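Local coordinates for Orf c02003 protein (Sulfolobus solfataricus P2, PDB 2Q00), which is of unknown function but belongs to the archaeal PaREP1 family and folds as a compact, almost wholly helical single-chain protein, at residues 39-44 and 112-117; 47-52 and 69-74. One frame throughout, in Å; residues are numbered along the deposited sequence.

Contacts 1 and 2 adjoin, with their centres about 12 Å apart. Residues 39-44 and 112-117 close the longer loop, pairing helix 23-45 with helix 101-122; residues 47-52 and 69-74 meet inside that loop. The two contacts are linked through consecutive residues of helix 23-45. The CB of Leu-41 in contact 1 lies 3.8 Å from CD1 of Leu-72 in contact 2, while Val-42 CG1 packs 3.5 Å from Ile-50 CG2. Across the turn into helix 48-52, Val-42 O and Leu-47 N are 3.1 Å apart, probably hydrogen-bonded. The centre of contact 1 lies about 8 Å from the centre of the chain, that of contact 2 about 15 Å.

Contact 1 of 2, residues 39-44 and 112-117; sequences KLLVIE and RKLVIF
The carbonyl oxygen of Phe-117 is the polar atom nearest Leu-41 across this contact, with CD2 of Leu-41 lying 4.0 Å from Phe-117 O, a van der Waals approach and not a hydrogen bond. The other branch of the same leucine reaches a methyl group: Leu-41 CD1 is 4.1 Å from CD1 of Leu-114, and the two side chains pass at a slant. A branched leucine suits this place because one residue can cover both the carbonyl of Phe-117 and the side chain of Leu-114, about a turn earlier on the same helix. Leu-114 has CG opposite the backbone N (chi1 -180°), which brings its CD1 methyl to Leu-41. The phenyl ring of Phe-117 leads away from Leu-41 and rests on Leu-82 of helix 79-95; Leu-114 also packs there, against Ile-79 and Leu-82. Helices 23-45 and 101-122 run in the same general direction here, joined as members of a helical bundle, and Leu-41 also touches Ser-121 further along the second helix. With no hydrogen bond or salt bridge between the segments and only 112 Å² buried, the pairing rests on dispersion and exclusion of water.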
loop_
_atom_site.group_PDB
_atom_site.type_symbol
_atom_site.label_atom_id
_atom_site.label_comp_id
_atom_site.label_asym_id
_atom_site.label_seq_id
_atom_site.Cartn_x
_atom_site.Cartn_y
_atom_site.Cartn_z
ATOM N N LYS A 39 1.951 -5.856 4.928
ATOM C CA LYS A 39 2.838 -6.846 5.525
ATOM C C LYS A 39 3.146 -6.433 6.965
ATOM O O LYS A 39 3.020 -7.229 7.894
ATOM C CB LYS A 39 4.139 -6.964 4.731
ATOM C CG LYS A 39 3.971 -7.529 3.335
ATOM C CD LYS A 39 5.294 -7.642 2.604
ATOM C CE LYS A 39 5.093 -8.109 1.173
ATOM N NZ LYS A 39 6.386 -8.114 0.438
ATOM N N LEU A 40 3.525 -5.178 7.148
ATOM C CA LEU A 40 3.848 -4.677 8.479
ATOM C C LEU A 40 2.690 -4.877 9.438
ATOM O O LEU A 40 2.877 -5.284 10.584
ATOM C CB LEU A 40 4.208 -3.189 8.412
ATOM C CG LEU A 40 4.815 -2.576 9.671
ATOM C CD1 LEU A 40 6.091 -3.330 10.031
ATOM C CD2 LEU A 40 5.107 -1.089 9.431
ATOM N N LEU A 41 1.487 -4.592 8.960
ATOM C CA LEU A 41 0.284 -4.729 9.770
ATOM C C LEU A 41 -0.046 -6.183 10.056
ATOM O O LEU A 41 -0.565 -6.503 11.125
ATOM C CB LEU A 41 -0.894 -4.055 9.065
ATOM C CG LEU A 41 -0.861 -2.526 9.081
ATOM C CD1 LEU A 41 -1.874 -1.961 8.090
ATOM C CD2 LEU A 41 -1.142 -2.043 10.499
ATOM N N VAL A 42 0.231 -7.056 9.091
ATOM C CA VAL A 42 -0.016 -8.482 9.268
ATOM C C VAL A 42 0.918 -8.971 10.376
ATOM O O VAL A 42 0.501 -9.679 11.298
ATOM C CB VAL A 42 0.297 -9.276 7.976
ATOM C CG1 VAL A 42 0.268 -10.771 8.258
ATOM C CG2 VAL A 42 -0.709 -8.928 6.897
ATOM N N ILE A 43 2.184 -8.575 10.264
ATOM C CA ILE A 43 3.210 -8.938 11.228
ATOM C C ILE A 43 2.865 -8.455 12.631
ATOM O O ILE A 43 2.935 -9.220 13.589
ATOM C CB ILE A 43 4.575 -8.340 10.828
ATOM C CG1 ILE A 43 5.018 -8.917 9.480
ATOM C CG2 ILE A 43 5.610 -8.608 11.915
ATOM C CD1 ILE A 43 5.125 -10.435 9.449
ATOM N N GLU A 44 2.495 -7.186 12.754
ATOM C CA GLU A 44 2.150 -6.634 14.058
ATOM C C GLU A 44 0.891 -7.263 14.659
ATOM O O GLU A 44 0.906 -7.712 15.805
ATOM C CB GLU A 44 1.982 -5.116 13.969
ATOM C CG GLU A 44 3.270 -4.376 13.636
ATOM C CD GLU A 44 4.396 -4.698 14.610
ATOM O OE1 GLU A 44 4.202 -4.492 15.835
ATOM O OE2 GLU A 44 5.469 -5.155 14.144
ATOM N N ARG A 112 -1.223 6.935 1.825
ATOM C CA ARG A 112 -0.587 7.636 2.935
ATOM C C ARG A 112 -1.214 7.227 4.261
ATOM O O ARG A 112 -0.517 6.905 5.225
ATOM C CB ARG A 112 -0.730 9.151 2.779
ATOM C CG ARG A 112 0.264 9.961 3.620
ATOM C CD ARG A 112 -0.291 11.333 4.034
ATOM N NE ARG A 112 0.749 12.361 4.159
ATOM C CZ ARG A 112 1.818 12.291 4.960
ATOM N NH1 ARG A 112 2.025 11.231 5.742
ATOM N NH2 ARG A 112 2.697 13.287 4.968
ATOM N N LYS A 113 -2.538 7.239 4.304
ATOM C CA LYS A 113 -3.282 6.887 5.509
ATOM C C LYS A 113 -2.993 5.445 5.900
ATOM O O LYS A 113 -2.929 5.092 7.074
ATOM C CB LYS A 113 -4.787 7.077 5.249
ATOM C CG LYS A 113 -5.649 7.188 6.502
ATOM C CD LYS A 113 -7.044 7.742 6.163
ATOM C CE LYS A 113 -7.936 7.891 7.395
ATOM N NZ LYS A 113 -9.310 8.330 7.009
ATOM N N LEU A 114 -2.818 4.609 4.896
ATOM C CA LEU A 114 -2.545 3.211 5.140
ATOM C C LEU A 114 -1.144 3.077 5.709
ATOM O O LEU A 114 -0.916 2.367 6.685
ATOM C CB LEU A 114 -2.662 2.444 3.824
ATOM C CG LEU A 114 -2.418 0.947 3.858
ATOM C CD1 LEU A 114 -3.237 0.299 4.967
ATOM C CD2 LEU A 114 -2.765 0.376 2.494
ATOM N N VAL A 115 -0.207 3.783 5.096
ATOM C CA VAL A 115 1.176 3.726 5.524
ATOM C C VAL A 115 1.311 4.111 6.991
ATOM O O VAL A 115 1.930 3.384 7.768
ATOM C CB VAL A 115 2.058 4.649 4.655
ATOM C CG1 VAL A 115 3.465 4.712 5.207
ATOM C CG2 VAL A 115 2.082 4.129 3.223
ATOM N N ILE A 116 0.709 5.237 7.369
ATOM C CA ILE A 116 0.797 5.702 8.746
ATOM C C ILE A 116 0.113 4.755 9.721
ATOM O O ILE A 116 0.579 4.582 10.839
ATOM C CB ILE A 116 0.208 7.113 8.901
ATOM C CG1 ILE A 116 -1.286 7.089 8.592
ATOM C CG2 ILE A 116 0.944 8.084 7.967
ATOM C CD1 ILE A 116 -2.005 8.395 8.906
ATOM N N PHE A 117 -0.983 4.133 9.310
ATOM C CA PHE A 117 -1.645 3.196 10.198
ATOM C C PHE A 117 -0.634 2.121 10.568
ATOM O O PHE A 117 -0.506 1.757 11.736
ATOM C CB PHE A 117 -2.863 2.547 9.526
ATOM C CG PHE A 117 -4.109 3.397 9.555
ATOM C CD1 PHE A 117 -4.471 4.092 10.711
ATOM C CD2 PHE A 117 -4.947 3.466 8.439
ATOM C CE1 PHE A 117 -5.654 4.841 10.755
ATOM C CE2 PHE A 117 -6.126 4.207 8.473
ATOM C CZ PHE A 117 -6.486 4.897 9.629
#

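Contact 2 of 2, residues 47-52 and 69-74; sequences LKEITN and SKLLRS
Leu-47 reaches across to two consecutive leucines with a single methyl, CD2, which lies 3.9 Å from CB of Leu-71 and 3.9 Å from CD2 of Leu-72. Leu-47 and Leu-71 lie alongside each other, pointing opposite ways. Leu-72 meets Leu-47 at an angle instead; CG anti to the carbonyl carbon (chi1 -69°) brings its CD2 methyl into range. At the margin, a kink in the Glu-49 chain (chi2 113°) sets OE1 3.5 Å from Leu-71 CD2, a van der Waals contact between a carboxylate oxygen and a methyl, not a polar bond; the residue is exposed, as suits its charge. The pairing brings the start of the short helix 48-52, where Leu-47 holds the N-cap position, against the last turn of helix 62-71 in this all-helical fold. A cap residue more often brings a polar side chain to the first amides; here the leucine is turned to packing, and its O accepts weak bonds from the backbone N of Ile-50 (3.2 Å) and Thr-51. In the next shell, the buried, aliphatic Ile-50 packs against Ala-68 and the side chain of Asn-64. Leu-72 is backed by Ile-79, and Val-42 of helix 23-45 backs both Leu-47 and Ile-50.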
loop_
_atom_site.group_PDB
_atom_site.type_symbol
_atom_site.label_atom_id
_atom_site.label_comp_id
_atom_site.label_asym_id
_atom_site.label_seq_id
_atom_site.Cartn_x
_atom_site.Cartn_y
_atom_site.Cartn_z
ATOM N N LEU A 47 -0.958 -12.222 12.167
ATOM C CA LEU A 47 -1.943 -13.047 11.477
ATOM C C LEU A 47 -1.292 -14.258 10.814
ATOM O O LEU A 47 -1.048 -14.263 9.603
ATOM C CB LEU A 47 -2.679 -12.219 10.423
ATOM C CG LEU A 47 -3.913 -11.434 10.867
ATOM C CD1 LEU A 47 -3.653 -10.677 12.159
ATOM C CD2 LEU A 47 -4.304 -10.485 9.745
ATOM N N LYS A 48 -1.018 -15.282 11.618
ATOM C CA LYS A 48 -0.397 -16.518 11.142
ATOM C C LYS A 48 -1.114 -17.059 9.907
ATOM O O LYS A 48 -0.484 -17.574 8.983
ATOM C CB LYS A 48 -0.411 -17.565 12.255
ATOM N N GLU A 49 -2.437 -16.928 9.905
ATOM C CA GLU A 49 -3.283 -17.400 8.816
ATOM C C GLU A 49 -2.721 -17.106 7.432
ATOM O O GLU A 49 -2.512 -18.015 6.627
ATOM C CB GLU A 49 -4.676 -16.774 8.936
ATOM C CG GLU A 49 -5.275 -16.874 10.328
ATOM C CD GLU A 49 -5.411 -15.519 11.003
ATOM O OE1 GLU A 49 -6.181 -14.676 10.496
ATOM O OE2 GLU A 49 -4.752 -15.297 12.041
ATOM N N ILE A 50 -2.483 -15.830 7.156
ATOM C CA ILE A 50 -1.967 -15.428 5.855
ATOM C C ILE A 50 -0.463 -15.636 5.715
ATOM O O ILE A 50 0.030 -15.958 4.632
ATOM C CB ILE A 50 -2.305 -13.951 5.559
ATOM C CG1 ILE A 50 -1.702 -13.544 4.214
ATOM C CG2 ILE A 50 -1.796 -13.066 6.678
ATOM C CD1 ILE A 50 -1.916 -12.096 3.866
ATOM N N THR A 51 0.270 -15.449 6.807
ATOM C CA THR A 51 1.712 -15.637 6.763
ATOM C C THR A 51 2.043 -17.092 6.439
ATOM O O THR A 51 3.070 -17.382 5.824
ATOM C CB THR A 51 2.369 -15.235 8.091
ATOM O OG1 THR A 51 1.531 -15.637 9.180
ATOM C CG2 THR A 51 2.596 -13.731 8.137
ATOM N N ASN A 52 1.172 -18.006 6.855
ATOM C CA ASN A 52 1.387 -19.416 6.566
ATOM C C ASN A 52 1.136 -19.591 5.075
ATOM O O ASN A 52 1.813 -20.366 4.391
ATOM C CB ASN A 52 0.416 -20.292 7.360
ATOM C CG ASN A 52 0.609 -20.167 8.855
ATOM O OD1 ASN A 52 1.735 -20.057 9.340
ATOM N ND2 ASN A 52 -0.491 -20.199 9.600
ATOM N N SER A 69 -6.044 -7.460 3.875
ATOM C CA SER A 69 -6.794 -6.222 4.065
ATOM C C SER A 69 -8.168 -6.526 4.675
ATOM O O SER A 69 -8.612 -5.832 5.593
ATOM C CB SER A 69 -6.941 -5.463 2.735
ATOM O OG SER A 69 -7.648 -6.218 1.765
ATOM N N LYS A 70 -8.831 -7.566 4.176
ATOM C CA LYS A 70 -10.137 -7.940 4.714
ATOM C C LYS A 70 -9.948 -8.266 6.190
ATOM O O LYS A 70 -10.479 -7.574 7.073
ATOM C CB LYS A 70 -10.698 -9.161 3.972
ATOM N N LEU A 71 -9.170 -9.320 6.441
ATOM C CA LEU A 71 -8.875 -9.775 7.797
ATOM C C LEU A 71 -8.542 -8.644 8.767
ATOM O O LEU A 71 -8.824 -8.748 9.954
ATOM C CB LEU A 71 -7.717 -10.774 7.781
ATOM C CG LEU A 71 -8.014 -12.255 7.512
ATOM C CD1 LEU A 71 -8.826 -12.426 6.227
ATOM C CD2 LEU A 71 -6.693 -13.010 7.430
ATOM N N LEU A 72 -7.952 -7.562 8.265
ATOM C CA LEU A 72 -7.583 -6.438 9.126
ATOM C C LEU A 72 -8.712 -5.445 9.424
ATOM O O LEU A 72 -8.515 -4.470 10.162
ATOM C CB LEU A 72 -6.393 -5.689 8.518
ATOM C CG LEU A 72 -5.053 -6.424 8.517
ATOM C CD1 LEU A 72 -4.047 -5.681 7.653
ATOM C CD2 LEU A 72 -4.549 -6.556 9.952
ATOM N N ARG A 73 -9.888 -5.689 8.850
ATOM C CA ARG A 73 -11.043 -4.814 9.061
ATOM C C ARG A 73 -11.411 -4.714 10.545
ATOM O O ARG A 73 -12.020 -3.731 10.981
ATOM C CB ARG A 73 -12.236 -5.323 8.260
ATOM N N SER A 74 -11.033 -5.732 11.315
ATOM C CA SER A 74 -11.313 -5.765 12.748
ATOM C C SER A 74 -10.452 -4.744 13.500
ATOM O O SER A 74 -10.914 -4.108 14.454
ATOM C CB SER A 74 -11.058 -7.173 13.288
ATOM O OG SER A 74 -11.828 -8.133 12.577
#